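Local coordinates for Iron(III) ABC transporter, periplasmic iron-compound-binding protein (PDB 5GGY), which probably binds iron-loaded hydroxamate siderophores such as Desferal in the periplasm and delivers them to a membrane ABC transporter for iron uptake, at residues A[71-76]-A[95-100]; A[19-24]-A[28-33]; A[101-106]-A[120-125]. All blocks are in the same frame, centred on the assembly; numbering follows the deposited sequence.

How the interactions relate
All three contacts sit in the N-terminal lobe of the periplasmic binding fold, around the parallel sheet of strands 19-21, 80-83 and 100-102. Interaction 2 is buried and joins the first strand to helix 24-32, mixing valine packing with a backbone bond and a bridging water. Interaction 3 is also largely buried and purely side-chain in character, setting the loop just after strand 100-102 against helix 112-126; it meets interaction 2 where Gln29 and Leu33 pack on Phe120, Leu123 and Ala124. Interaction 1 lies furthest from the chain centre and is only partly buried. Its Ile73 reaches Val20 and Leu22 of interaction 2, whereas it adjoins interaction 3 only through the sequence.

Interaction 1: A[71-76]-A[95-100]; sequences EKIAAL and GRIAPV
Ile97 reaches over to Ala74 and Ile73 and so ties the loop after helix 91-95 to helix 70-75, in the sheet-and-helix N-terminal lobe of this periplasmic binding protein. That loop belongs to the beta-alpha-beta crossover running from strand 80-83 through helix 91-95 to strand 100-102. The two branches of Ile97 do different jobs. Its chi1 of -56° turns CG1 beside the backbone N and sends CG2 to the far side, anti to that N, where the methyl lies alongside the helix backbone and meets Ala74 CA as well as Ala74 CB. Having no branch beyond CB, Ala74 lets the loop come in close, with 5.9 Å between the CA atoms of Ala74 and Ile97. The longer arm of Ile97, extended at chi2, carries CD1 toward Ile73, though the approach to Ile73 CG2 is loose at 4.5 Å. Ile73 is the buried partner: its side chain packs on Ile81 of strand 80-83 and on Leu22, just past strand 19-21, while Ala98, next to Ile97, also rests on Ile81. The contact is wholly apolar, and its tightest point is Ile97 CG2 against Ala74 CA, at 3.7 Å, with Ala74 CB at 3.9 Å.

Interaction 2: A[19-24]-A[28-33]; sequences VVVLNW and EQVLEL
Val21 and Val30 face each other across the first beta-alpha unit of the lobe, where strand 19-21 runs through a short loop into helix 24-32. Both side chains point into the gap between strand and helix, and one methyl of each meets the other, CG2 of Val21 to CG2 of Val30, at 4.3 Å. Val30 also rests on Leu82 of the central strand, so it packs on the sheet beyond its immediate partner. At the start of the helix the contact turns polar. Glu28 N donates to Trp24 O over 2.9 Å, making the first-turn helical bond. The two side chains part company: the Trp24 indole leads away, its NE1 hydrogen-bonded to Pro41 O, and stacks edge-to-face with Tyr46 and Trp256, whereas Glu28 sets CG anti to its own N (chi1 165°) and runs on extended, which carries its carboxylate out to a bridging water. That water gives a 2.8 Å bond to Glu28 OE2 and a weak one to Trp24 O. Glu28 OE2 also accepts from Gly260 N, and OE1 weakly from Ser263 N. With donors at both oxygens, this buried carboxylate is probably stabilised as the anion and links helix 24-32 to the chain leading into helix 262-276, chiefly at Gly260.

Interaction 3: A[101-106]-A[120-125]; sequences VYLPNF and FKTLAT
The turn of the chain from strand 100-102, an outer strand of the lobe's parallel sheet, toward helix 112-126 is packed here by Leu103 against Thr122 and Leu123. Leu103 sits just past the strand and points at the helix. Its chi1 of -41° keeps CG beside the backbone N, and both methyls then reach helix 112-126. CD2 does most of the touching: it lies 3.9 Å from Leu123 CG and 4.0 Å from Leu123 CD2. CD1 meets Leu123 CD2 from the other branch at 4.1 Å, so that the two leucines cross at a slant, the fork of Leu103 lying against the CG-CD2 arm of Leu123, whose CD1 turns to Gln29 of helix 24-32. Thr122 passes Leu103 in the opposite direction, bringing its OG1 within 3.8 Å of Leu103 CD2. That is plain van der Waals contact; the hydroxyl's hydrogen bond goes to His119 O, one turn back, where chi1 of 55° holds it. His119 in turn bonds through NE2 to Pro104 O, a polar link between the same loop and helix next to the leucine pair. On a different side of the helix, Lys121 makes a salt bridge with Glu54 of the second subunit. Between the two segments the contact is dispersion packing, with its leucine pair buried; at its exposed edge the threonine hydroxyl borders a leucine methyl while its hydrogen bond stays within its own helix.

Interaction 1: A[71-76]-A[95-100]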
ATOM      1  N   GLU A  71      21.788   7.318 -30.663  1.00 18.26           N
ATOM      2  CA  GLU A  71      23.058   8.038 -30.679  1.00 19.20           C
ATOM      3  C   GLU A  71      23.139   9.050 -29.540  1.00 18.98           C
ATOM      4  O   GLU A  71      24.189   9.216 -28.920  1.00 35.90           O
ATOM      5  CB  GLU A  71      23.263   8.743 -32.023  1.00 25.30           C
ATOM      6  CG  GLU A  71      23.733   7.828 -33.146  1.00 31.14           C
ATOM      7  CD  GLU A  71      22.699   6.791 -33.534  1.00 41.75           C
ATOM      8  OE1 GLU A  71      21.487   7.088 -33.443  1.00 45.24           O
ATOM      9  OE2 GLU A  71      23.103   5.674 -33.919  1.00 38.99           O
ATOM     10  N   LYS A  72      22.027   9.723 -29.266  1.00 21.73           N
ATOM     11  CA  LYS A  72      21.981  10.699 -28.184  1.00 24.08           C
ATOM     12  C   LYS A  72      22.019   9.998 -26.832  1.00 24.04           C
ATOM     13  O   LYS A  72      22.635  10.489 -25.888  1.00 23.50           O
ATOM     14  CB  LYS A  72      20.733  11.575 -28.295  1.00 29.64           C
ATOM     15  CG  LYS A  72      20.767  12.816 -27.425  1.00 35.73           C
ATOM     16  CD  LYS A  72      19.624  13.756 -27.771  1.00 45.68           C
ATOM     17  CE  LYS A  72      19.730  15.070 -27.019  1.00 49.09           C
ATOM     18  NZ  LYS A  72      18.638  16.003 -27.403  1.00 45.82           N
ATOM     19  N   ILE A  73      21.357   8.847 -26.747  1.00 22.99           N
ATOM     20  CA  ILE A  73      21.378   8.036 -25.535  1.00 24.89           C
ATOM     21  C   ILE A  73      22.806   7.609 -25.208  1.00 27.15           C
ATOM     22  O   ILE A  73      23.256   7.726 -24.068  1.00 28.51           O
ATOM     23  CB  ILE A  73      20.484   6.783 -25.671  1.00 24.74           C
ATOM     24  CG1 ILE A  73      19.024   7.187 -25.902  1.00 20.20           C
ATOM     25  CG2 ILE A  73      20.597   5.908 -24.432  1.00 16.81           C
ATOM     26  CD1 ILE A  73      18.092   6.015 -26.128  1.00 16.60           C
ATOM     27  N   ALA A  74      23.518   7.126 -26.222  1.00 22.98           N
ATOM     28  CA  ALA A  74      24.905   6.706 -26.059  1.00 22.27           C
ATOM     29  C   ALA A  74      25.803   7.885 -25.698  1.00 30.34           C
ATOM     30  O   ALA A  74      26.704   7.758 -24.871  1.00 36.51           O
ATOM     31  CB  ALA A  74      25.405   6.028 -27.326  1.00 19.81           C
ATOM     32  N   ALA A  75      25.542   9.033 -26.318  1.00 33.01           N
ATOM     33  CA  ALA A  75      26.321  10.243 -26.072  1.00 31.66           C
ATOM     34  C   ALA A  75      26.180  10.729 -24.633  1.00 33.25           C
ATOM     35  O   ALA A  75      27.064  11.407 -24.109  1.00 23.68           O
ATOM     36  CB  ALA A  75      25.907  11.344 -27.037  1.00 30.49           C
ATOM     37  N   LEU A  76      25.062  10.385 -24.000  1.00 27.74           N
ATOM     38  CA  LEU A  76      24.815  10.782 -22.619  1.00 31.58           C
ATOM     39  C   LEU A  76      25.577   9.896 -21.639  1.00 25.75           C
ATOM     40  O   LEU A  76      25.689  10.223 -20.457  1.00 34.68           O
ATOM     41  CB  LEU A  76      23.317  10.740 -22.306  1.00 20.17           C
ATOM     42  CG  LEU A  76      22.458  11.851 -22.911  1.00 20.50           C
ATOM     43  CD1 LEU A  76      20.988  11.646 -22.572  1.00 29.58           C
ATOM     44  CD2 LEU A  76      22.934  13.209 -22.423  1.00 29.88           C
ATOM     45  N   GLY A  95      20.912  -2.644 -24.891  1.00 31.65           N
ATOM     46  CA  GLY A  95      21.867  -3.329 -24.040  1.00 28.46           C
ATOM     47  C   GLY A  95      23.304  -3.156 -24.496  1.00 30.70           C
ATOM     48  O   GLY A  95      24.234  -3.265 -23.695  1.00 31.56           O
ATOM     49  N   ARG A  96      23.489  -2.888 -25.786  1.00 30.33           N
ATOM     50  CA  ARG A  96      24.821  -2.672 -26.342  1.00 29.00           C
ATOM     51  C   ARG A  96      25.401  -1.342 -25.870  1.00 31.44           C
ATOM     52  O   ARG A  96      26.615  -1.143 -25.878  1.00 33.35           O
ATOM     53  CB  ARG A  96      24.779  -2.712 -27.870  1.00 21.09           C
ATOM     54  CG  ARG A  96      24.376  -4.058 -28.451  1.00 21.50           C
ATOM     55  CD  ARG A  96      24.322  -4.001 -29.970  1.00 22.29           C
ATOM     56  NE  ARG A  96      24.128  -5.321 -30.562  1.00 44.47           N
ATOM     57  CZ  ARG A  96      25.120  -6.123 -30.936  1.00 40.96           C
ATOM     58  NH1 ARG A  96      26.380  -5.743 -30.778  1.00 44.42           N
ATOM     59  NH2 ARG A  96      24.852  -7.308 -31.468  1.00 41.35           N
ATOM     60  N   ILE A  97      24.522  -0.434 -25.460  1.00 34.77           N
ATOM     61  CA  ILE A  97      24.931   0.882 -24.987  1.00 29.59           C
ATOM     62  C   ILE A  97      25.195   0.863 -23.487  1.00 30.05           C
ATOM     63  O   ILE A  97      26.245   1.306 -23.022  1.00 34.38           O
ATOM     64  CB  ILE A  97      23.862   1.944 -25.300  1.00 20.98           C
ATOM     65  CG1 ILE A  97      23.559   1.971 -26.798  1.00 23.19           C
ATOM     66  CG2 ILE A  97      24.308   3.315 -24.811  1.00 21.25           C
ATOM     67  CD1 ILE A  97      22.486   2.964 -27.192  1.00 24.32           C
ATOM     68  N   ALA A  98      24.229   0.344 -22.737  1.00 27.20           N
ATOM     69  CA  ALA A  98      24.328   0.254 -21.288  1.00 21.91           C
ATOM     70  C   ALA A  98      23.383  -0.834 -20.789  1.00 26.16           C
ATOM     71  O   ALA A  98      22.451  -1.210 -21.501  1.00 19.50           O
ATOM     72  CB  ALA A  98      24.003   1.603 -20.644  1.00 20.02           C
ATOM     73  N   PRO A  99      23.632  -1.365 -19.578  1.00 26.52           N
ATOM     74  CA  PRO A  99      22.719  -2.351 -18.987  1.00 24.28           C
ATOM     75  C   PRO A  99      21.273  -1.863 -18.969  1.00 23.17           C
ATOM     76  O   PRO A  99      21.024  -0.697 -18.667  1.00 17.16           O
ATOM     77  CB  PRO A  99      23.262  -2.514 -17.567  1.00 25.31           C
ATOM     78  CG  PRO A  99      24.722  -2.275 -17.720  1.00 24.99           C
ATOM     79  CD  PRO A  99      24.847  -1.192 -18.759  1.00 21.01           C
ATOM     80  N   VAL A 100      20.339  -2.746 -19.302  1.00 21.05           N
ATOM     81  CA  VAL A 100      18.936  -2.366 -19.419  1.00 24.60           C
ATOM     82  C   VAL A 100      18.059  -3.016 -18.356  1.00 18.67           C
ATOM     83  O   VAL A 100      18.071  -4.237 -18.186  1.00 16.05           O
ATOM     84  CB  VAL A 100      18.369  -2.734 -20.808  1.00 23.45           C
ATOM     85  CG1 VAL A 100      16.896  -2.360 -20.897  1.00 15.28           C
ATOM     86  CG2 VAL A 100      19.161  -2.046 -21.905  1.00 16.03           C
TER

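Interaction 2: A[19-24]-A[28-33]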
ATOM      1  N   VAL A  19      20.997   7.788 -15.259  1.00 32.20           N
ATOM      2  CA  VAL A  19      19.849   7.027 -15.735  1.00 27.09           C
ATOM      3  C   VAL A  19      19.232   7.632 -16.989  1.00 28.59           C
ATOM      4  O   VAL A  19      18.897   8.816 -17.019  1.00 35.29           O
ATOM      5  CB  VAL A  19      18.759   6.924 -14.653  1.00 31.54           C
ATOM      6  CG1 VAL A  19      17.548   6.157 -15.177  1.00 17.90           C
ATOM      7  CG2 VAL A  19      19.316   6.264 -13.407  1.00 19.12           C
ATOM      8  N   VAL A  20      19.099   6.810 -18.026  1.00 26.09           N
ATOM      9  CA  VAL A  20      18.305   7.170 -19.191  1.00 26.71           C
ATOM     10  C   VAL A  20      16.980   6.418 -19.134  1.00 14.80           C
ATOM     11  O   VAL A  20      16.955   5.190 -19.076  1.00 14.49           O
ATOM     12  CB  VAL A  20      19.034   6.854 -20.514  1.00 30.82           C
ATOM     13  CG1 VAL A  20      18.055   6.855 -21.689  1.00 15.71           C
ATOM     14  CG2 VAL A  20      20.154   7.851 -20.754  1.00 36.26           C
ATOM     15  N   VAL A  21      15.881   7.163 -19.136  1.00 17.14           N
ATOM     16  CA  VAL A  21      14.556   6.560 -19.098  1.00 19.48           C
ATOM     17  C   VAL A  21      13.903   6.649 -20.478  1.00 21.74           C
ATOM     18  O   VAL A  21      14.120   7.613 -21.216  1.00 26.97           O
ATOM     19  CB  VAL A  21      13.672   7.230 -18.018  1.00 21.88           C
ATOM     20  CG1 VAL A  21      12.420   7.847 -18.623  1.00 36.63           C
ATOM     21  CG2 VAL A  21      13.311   6.222 -16.942  1.00 19.49           C
ATOM     22  N   LEU A  22      13.123   5.632 -20.836  1.00 13.70           N
ATOM     23  CA  LEU A  22      12.551   5.558 -22.179  1.00 29.89           C
ATOM     24  C   LEU A  22      11.027   5.607 -22.209  1.00 30.98           C
ATOM     25  O   LEU A  22      10.428   5.560 -23.281  1.00 28.79           O
ATOM     26  CB  LEU A  22      13.022   4.288 -22.883  1.00 29.57           C
ATOM     27  CG  LEU A  22      14.534   4.156 -23.058  1.00 23.84           C
ATOM     28  CD1 LEU A  22      14.846   2.974 -23.947  1.00 17.73           C
ATOM     29  CD2 LEU A  22      15.128   5.435 -23.626  1.00 14.85           C
ATOM     30  N   ASN A  23      10.399   5.699 -21.044  1.00 15.63           N
ATOM     31  CA  ASN A  23       8.946   5.791 -20.990  1.00 19.67           C
ATOM     32  C   ASN A  23       8.481   6.750 -19.900  1.00 23.46           C
ATOM     33  O   ASN A  23       9.213   7.024 -18.949  1.00 18.30           O
ATOM     34  CB  ASN A  23       8.331   4.409 -20.780  1.00 20.71           C
ATOM     35  CG  ASN A  23       7.237   4.104 -21.781  1.00 28.54           C
ATOM     36  OD1 ASN A  23       7.251   4.605 -22.905  1.00 25.98           O
ATOM     37  ND2 ASN A  23       6.279   3.279 -21.378  1.00 33.28           N
ATOM     38  N   TRP A  24       7.262   7.258 -20.047  1.00 26.75           N
ATOM     39  CA  TRP A  24       6.737   8.270 -19.137  1.00 25.20           C
ATOM     40  C   TRP A  24       6.419   7.721 -17.749  1.00 26.38           C
ATOM     41  O   TRP A  24       6.582   8.426 -16.751  1.00 17.97           O
ATOM     42  CB  TRP A  24       5.490   8.918 -19.736  1.00 20.56           C
ATOM     43  CG  TRP A  24       5.810   9.911 -20.805  1.00 19.91           C
ATOM     44  CD1 TRP A  24       7.052  10.359 -21.161  1.00 16.82           C
ATOM     45  CD2 TRP A  24       4.880  10.584 -21.663  1.00 19.85           C
ATOM     46  NE1 TRP A  24       6.950  11.270 -22.184  1.00 17.61           N
ATOM     47  CE2 TRP A  24       5.628  11.426 -22.511  1.00 26.17           C
ATOM     48  CE3 TRP A  24       3.489  10.559 -21.796  1.00 21.00           C
ATOM     49  CZ2 TRP A  24       5.032  12.233 -23.478  1.00 29.17           C
ATOM     50  CZ3 TRP A  24       2.900  11.361 -22.755  1.00 26.69           C
ATOM     51  CH2 TRP A  24       3.670  12.186 -23.584  1.00 24.69           C
ATOM     52  N   GLU A  28       8.226   8.998 -14.409  1.00 25.12           N
ATOM     53  CA  GLU A  28       7.537   9.381 -13.183  1.00 20.74           C
ATOM     54  C   GLU A  28       8.136   8.674 -11.970  1.00 18.63           C
ATOM     55  O   GLU A  28       8.400   9.303 -10.944  1.00 22.15           O
ATOM     56  CB  GLU A  28       6.042   9.065 -13.283  1.00 27.16           C
ATOM     57  CG  GLU A  28       5.316   9.094 -11.944  1.00 24.67           C
ATOM     58  CD  GLU A  28       3.950   8.443 -12.009  1.00 30.40           C
ATOM     59  OE1 GLU A  28       3.495   7.911 -10.975  1.00 41.29           O
ATOM     60  OE2 GLU A  28       3.331   8.469 -13.094  1.00 22.32           O
ATOM     61  N   GLN A  29       8.354   7.368 -12.104  1.00 18.28           N
ATOM     62  CA  GLN A  29       8.872   6.543 -11.016  1.00 23.87           C
ATOM     63  C   GLN A  29      10.199   7.053 -10.463  1.00 28.40           C
ATOM     64  O   GLN A  29      10.345   7.222  -9.253  1.00 36.31           O
ATOM     65  CB  GLN A  29       9.040   5.091 -11.478  1.00 31.11           C
ATOM     66  CG  GLN A  29       7.759   4.400 -11.941  1.00 28.21           C
ATOM     67  CD  GLN A  29       6.831   4.010 -10.803  1.00 26.29           C
ATOM     68  OE1 GLN A  29       6.489   4.830  -9.951  1.00 25.61           O
ATOM     69  NE2 GLN A  29       6.414   2.748 -10.790  1.00 23.77           N
ATOM     70  N   VAL A  30      11.166   7.297 -11.344  1.00 21.98           N
ATOM     71  CA  VAL A  30      12.492   7.721 -10.900  1.00 24.32           C
ATOM     72  C   VAL A  30      12.471   9.129 -10.310  1.00 21.87           C
ATOM     73  O   VAL A  30      13.216   9.426  -9.378  1.00 24.86           O
ATOM     74  CB  VAL A  30      13.533   7.666 -12.046  1.00 13.50           C
ATOM     75  CG1 VAL A  30      13.855   6.227 -12.403  1.00 13.14           C
ATOM     76  CG2 VAL A  30      13.047   8.434 -13.266  1.00 17.00           C
ATOM     77  N   LEU A  31      11.614   9.993 -10.845  1.00 21.39           N
ATOM     78  CA  LEU A  31      11.505  11.358 -10.341  1.00 20.35           C
ATOM     79  C   LEU A  31      10.939  11.377  -8.928  1.00 24.13           C
ATOM     80  O   LEU A  31      11.420  12.120  -8.070  1.00 21.18           O
ATOM     81  CB  LEU A  31      10.635  12.214 -11.265  1.00 23.99           C
ATOM     82  CG  LEU A  31      11.251  12.651 -12.595  1.00 31.34           C
ATOM     83  CD1 LEU A  31      10.274  13.520 -13.372  1.00 18.65           C
ATOM     84  CD2 LEU A  31      12.564  13.382 -12.368  1.00 37.50           C
ATOM     85  N   GLU A  32       9.916  10.558  -8.692  1.00 17.11           N
ATOM     86  CA  GLU A  32       9.287  10.475  -7.379  1.00 23.83           C
ATOM     87  C   GLU A  32      10.243   9.904  -6.338  1.00 18.10           C
ATOM     88  O   GLU A  32      10.104  10.169  -5.144  1.00 27.64           O
ATOM     89  CB  GLU A  32       8.017   9.624  -7.446  1.00 17.05           C
ATOM     90  CG  GLU A  32       6.917  10.213  -8.314  1.00 20.64           C
ATOM     91  CD  GLU A  32       6.215  11.393  -7.666  1.00 17.50           C
ATOM     92  OE1 GLU A  32       5.380  12.026  -8.344  1.00 26.86           O
ATOM     93  OE2 GLU A  32       6.489  11.685  -6.481  1.00 19.57           O
ATOM     94  N   LEU A  33      11.213   9.122  -6.798  1.00 25.57           N
ATOM     95  CA  LEU A  33      12.218   8.538  -5.917  1.00 25.27           C
ATOM     96  C   LEU A  33      13.351   9.517  -5.642  1.00 24.57           C
ATOM     97  O   LEU A  33      14.236   9.244  -4.835  1.00 30.06           O
ATOM     98  CB  LEU A  33      12.780   7.249  -6.520  1.00 23.59           C
ATOM     99  CG  LEU A  33      11.846   6.037  -6.536  1.00 27.44           C
ATOM    100  CD1 LEU A  33      12.513   4.856  -7.223  1.00 21.92           C
ATOM    101  CD2 LEU A  33      11.432   5.676  -5.119  1.00 29.42           C
TER
HETATM  102  O   HOH W   1       3.774   8.717 -15.811  1.00 24.11           O

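Interaction 3: A[101-106]-A[120-125]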
ATOM      1  N   VAL A 101      17.297  -2.191 -17.646  1.00 17.80           N
ATOM      2  CA  VAL A 101      16.310  -2.691 -16.702  1.00 25.27           C
ATOM      3  C   VAL A 101      14.926  -2.625 -17.341  1.00 22.22           C
ATOM      4  O   VAL A 101      14.395  -1.541 -17.583  1.00 20.77           O
ATOM      5  CB  VAL A 101      16.325  -1.895 -15.388  1.00 22.06           C
ATOM      6  CG1 VAL A 101      15.402  -2.539 -14.370  1.00 14.67           C
ATOM      7  CG2 VAL A 101      17.744  -1.801 -14.844  1.00 15.07           C
ATOM      8  N   TYR A 102      14.355  -3.791 -17.620  1.00 21.21           N
ATOM      9  CA  TYR A 102      13.097  -3.879 -18.350  1.00 20.49           C
ATOM     10  C   TYR A 102      11.923  -4.156 -17.417  1.00 24.78           C
ATOM     11  O   TYR A 102      11.757  -5.271 -16.923  1.00 29.74           O
ATOM     12  CB  TYR A 102      13.201  -4.964 -19.427  1.00 16.95           C
ATOM     13  CG  TYR A 102      11.921  -5.251 -20.183  1.00 17.14           C
ATOM     14  CD1 TYR A 102      11.319  -6.501 -20.109  1.00 21.81           C
ATOM     15  CD2 TYR A 102      11.320  -4.282 -20.978  1.00 32.28           C
ATOM     16  CE1 TYR A 102      10.155  -6.776 -20.802  1.00 28.65           C
ATOM     17  CE2 TYR A 102      10.158  -4.547 -21.670  1.00 30.44           C
ATOM     18  CZ  TYR A 102       9.579  -5.793 -21.579  1.00 29.81           C
ATOM     19  OH  TYR A 102       8.420  -6.056 -22.271  1.00 33.16           O
ATOM     20  N   LEU A 103      11.115  -3.127 -17.179  1.00 18.45           N
ATOM     21  CA  LEU A 103       9.952  -3.244 -16.304  1.00 23.44           C
ATOM     22  C   LEU A 103       8.664  -2.962 -17.068  1.00 19.97           C
ATOM     23  O   LEU A 103       8.193  -1.824 -17.101  1.00 24.91           O
ATOM     24  CB  LEU A 103      10.061  -2.287 -15.113  1.00 21.07           C
ATOM     25  CG  LEU A 103      11.420  -2.130 -14.431  1.00 16.58           C
ATOM     26  CD1 LEU A 103      12.170  -0.926 -14.992  1.00 17.01           C
ATOM     27  CD2 LEU A 103      11.260  -2.012 -12.923  1.00 15.26           C
ATOM     28  N   PRO A 104       8.084  -4.002 -17.683  1.00 19.30           N
ATOM     29  CA  PRO A 104       6.869  -3.847 -18.488  1.00 22.89           C
ATOM     30  C   PRO A 104       5.596  -3.760 -17.649  1.00 25.50           C
ATOM     31  O   PRO A 104       5.550  -4.255 -16.523  1.00 15.06           O
ATOM     32  CB  PRO A 104       6.866  -5.112 -19.349  1.00 15.47           C
ATOM     33  CG  PRO A 104       7.527  -6.130 -18.491  1.00 15.81           C
ATOM     34  CD  PRO A 104       8.593  -5.385 -17.721  1.00 15.17           C
ATOM     35  N   ASN A 105       4.571  -3.129 -18.211  1.00 26.85           N
ATOM     36  CA  ASN A 105       3.285  -2.988 -17.545  1.00 21.18           C
ATOM     37  C   ASN A 105       2.161  -2.834 -18.569  1.00 24.28           C
ATOM     38  O   ASN A 105       2.411  -2.804 -19.776  1.00 15.87           O
ATOM     39  CB  ASN A 105       3.308  -1.786 -16.595  1.00 14.68           C
ATOM     40  CG  ASN A 105       2.196  -1.834 -15.558  1.00 30.57           C
ATOM     41  OD1 ASN A 105       1.281  -2.653 -15.649  1.00 25.67           O
ATOM     42  ND2 ASN A 105       2.265  -0.943 -14.573  1.00 22.79           N
ATOM     43  N   PHE A 106       0.928  -2.761 -18.072  1.00 24.99           N
ATOM     44  CA  PHE A 106      -0.253  -2.490 -18.889  1.00 22.12           C
ATOM     45  C   PHE A 106      -0.466  -3.545 -19.967  1.00 31.38           C
ATOM     46  O   PHE A 106      -1.002  -3.257 -21.038  1.00 25.40           O
ATOM     47  CB  PHE A 106      -0.154  -1.096 -19.516  1.00 18.17           C
ATOM     48  CG  PHE A 106       0.057  -0.002 -18.509  1.00 28.96           C
ATOM     49  CD1 PHE A 106      -1.017   0.524 -17.810  1.00 17.90           C
ATOM     50  CD2 PHE A 106       1.327   0.491 -18.249  1.00 16.77           C
ATOM     51  CE1 PHE A 106      -0.827   1.525 -16.873  1.00 22.92           C
ATOM     52  CE2 PHE A 106       1.518   1.489 -17.313  1.00 27.06           C
ATOM     53  CZ  PHE A 106       0.442   2.001 -16.624  1.00 31.65           C
ATOM     54  N   PHE A 120       7.743   0.430  -8.640  1.00 31.03           N
ATOM     55  CA  PHE A 120       8.177   1.566  -7.838  1.00 20.22           C
ATOM     56  C   PHE A 120       9.069   1.108  -6.694  1.00 23.88           C
ATOM     57  O   PHE A 120      10.053   1.766  -6.354  1.00 34.75           O
ATOM     58  CB  PHE A 120       6.957   2.318  -7.307  1.00 19.27           C
ATOM     59  CG  PHE A 120       7.286   3.569  -6.542  1.00 21.21           C
ATOM     60  CD1 PHE A 120       7.848   4.666  -7.175  1.00 19.93           C
ATOM     61  CD2 PHE A 120       6.986   3.661  -5.193  1.00 25.89           C
ATOM     62  CE1 PHE A 120       8.129   5.820  -6.469  1.00 21.56           C
ATOM     63  CE2 PHE A 120       7.261   4.809  -4.483  1.00 23.34           C
ATOM     64  CZ  PHE A 120       7.833   5.890  -5.117  1.00 20.43           C
ATOM     65  N   LYS A 121       8.727  -0.035  -6.113  1.00 25.46           N
ATOM     66  CA  LYS A 121       9.505  -0.595  -5.017  1.00 27.28           C
ATOM     67  C   LYS A 121      10.839  -1.168  -5.482  1.00 27.26           C
ATOM     68  O   LYS A 121      11.876  -0.899  -4.882  1.00 32.25           O
ATOM     69  CB  LYS A 121       8.699  -1.677  -4.307  1.00 33.79           C
ATOM     70  CG  LYS A 121       7.457  -1.172  -3.621  1.00 21.65           C
ATOM     71  CD  LYS A 121       6.645  -2.328  -3.103  1.00 25.97           C
ATOM     72  CE  LYS A 121       5.502  -1.849  -2.242  1.00 33.62           C
ATOM     73  NZ  LYS A 121       4.668  -3.002  -1.828  1.00 43.65           N
ATOM     74  N   THR A 122      10.798  -1.964  -6.547  1.00 22.07           N
ATOM     75  CA  THR A 122      12.000  -2.590  -7.093  1.00 25.03           C
ATOM     76  C   THR A 122      13.025  -1.550  -7.534  1.00 19.36           C
ATOM     77  O   THR A 122      14.225  -1.718  -7.318  1.00 28.54           O
ATOM     78  CB  THR A 122      11.665  -3.509  -8.281  1.00 28.76           C
ATOM     79  OG1 THR A 122      10.936  -2.767  -9.264  1.00 45.96           O
ATOM     80  CG2 THR A 122      10.829  -4.692  -7.821  1.00 20.18           C
ATOM     81  N   LEU A 123      12.543  -0.479  -8.158  1.00 17.87           N
ATOM     82  CA  LEU A 123      13.411   0.614  -8.571  1.00 18.73           C
ATOM     83  C   LEU A 123      14.030   1.297  -7.355  1.00 18.37           C
ATOM     84  O   LEU A 123      15.190   1.709  -7.385  1.00 29.31           O
ATOM     85  CB  LEU A 123      12.636   1.625  -9.422  1.00 16.90           C
ATOM     86  CG  LEU A 123      12.272   1.186 -10.839  1.00 16.52           C
ATOM     87  CD1 LEU A 123      11.357   2.206 -11.496  1.00 15.81           C
ATOM     88  CD2 LEU A 123      13.533   0.985 -11.668  1.00 20.61           C
ATOM     89  N   ALA A 124      13.256   1.404  -6.281  1.00 19.75           N
ATOM     90  CA  ALA A 124      13.742   2.010  -5.051  1.00 18.66           C
ATOM     91  C   ALA A 124      14.846   1.162  -4.440  1.00 24.53           C
ATOM     92  O   ALA A 124      15.818   1.683  -3.896  1.00 23.44           O
ATOM     93  CB  ALA A 124      12.607   2.184  -4.068  1.00 25.20           C
ATOM     94  N   THR A 125      14.690  -0.152  -4.541  1.00 26.21           N
ATOM     95  CA  THR A 125      15.691  -1.086  -4.043  1.00 30.13           C
ATOM     96  C   THR A 125      16.978  -0.994  -4.864  1.00 28.50           C
ATOM     97  O   THR A 125      18.083  -1.019  -4.318  1.00 25.21           O
ATOM     98  CB  THR A 125      15.157  -2.533  -4.063  1.00 16.87           C
ATOM     99  OG1 THR A 125      13.985  -2.626  -3.240  1.00 17.21           O
ATOM    100  CG2 THR A 125      16.216  -3.506  -3.558  1.00 18.06           C
TER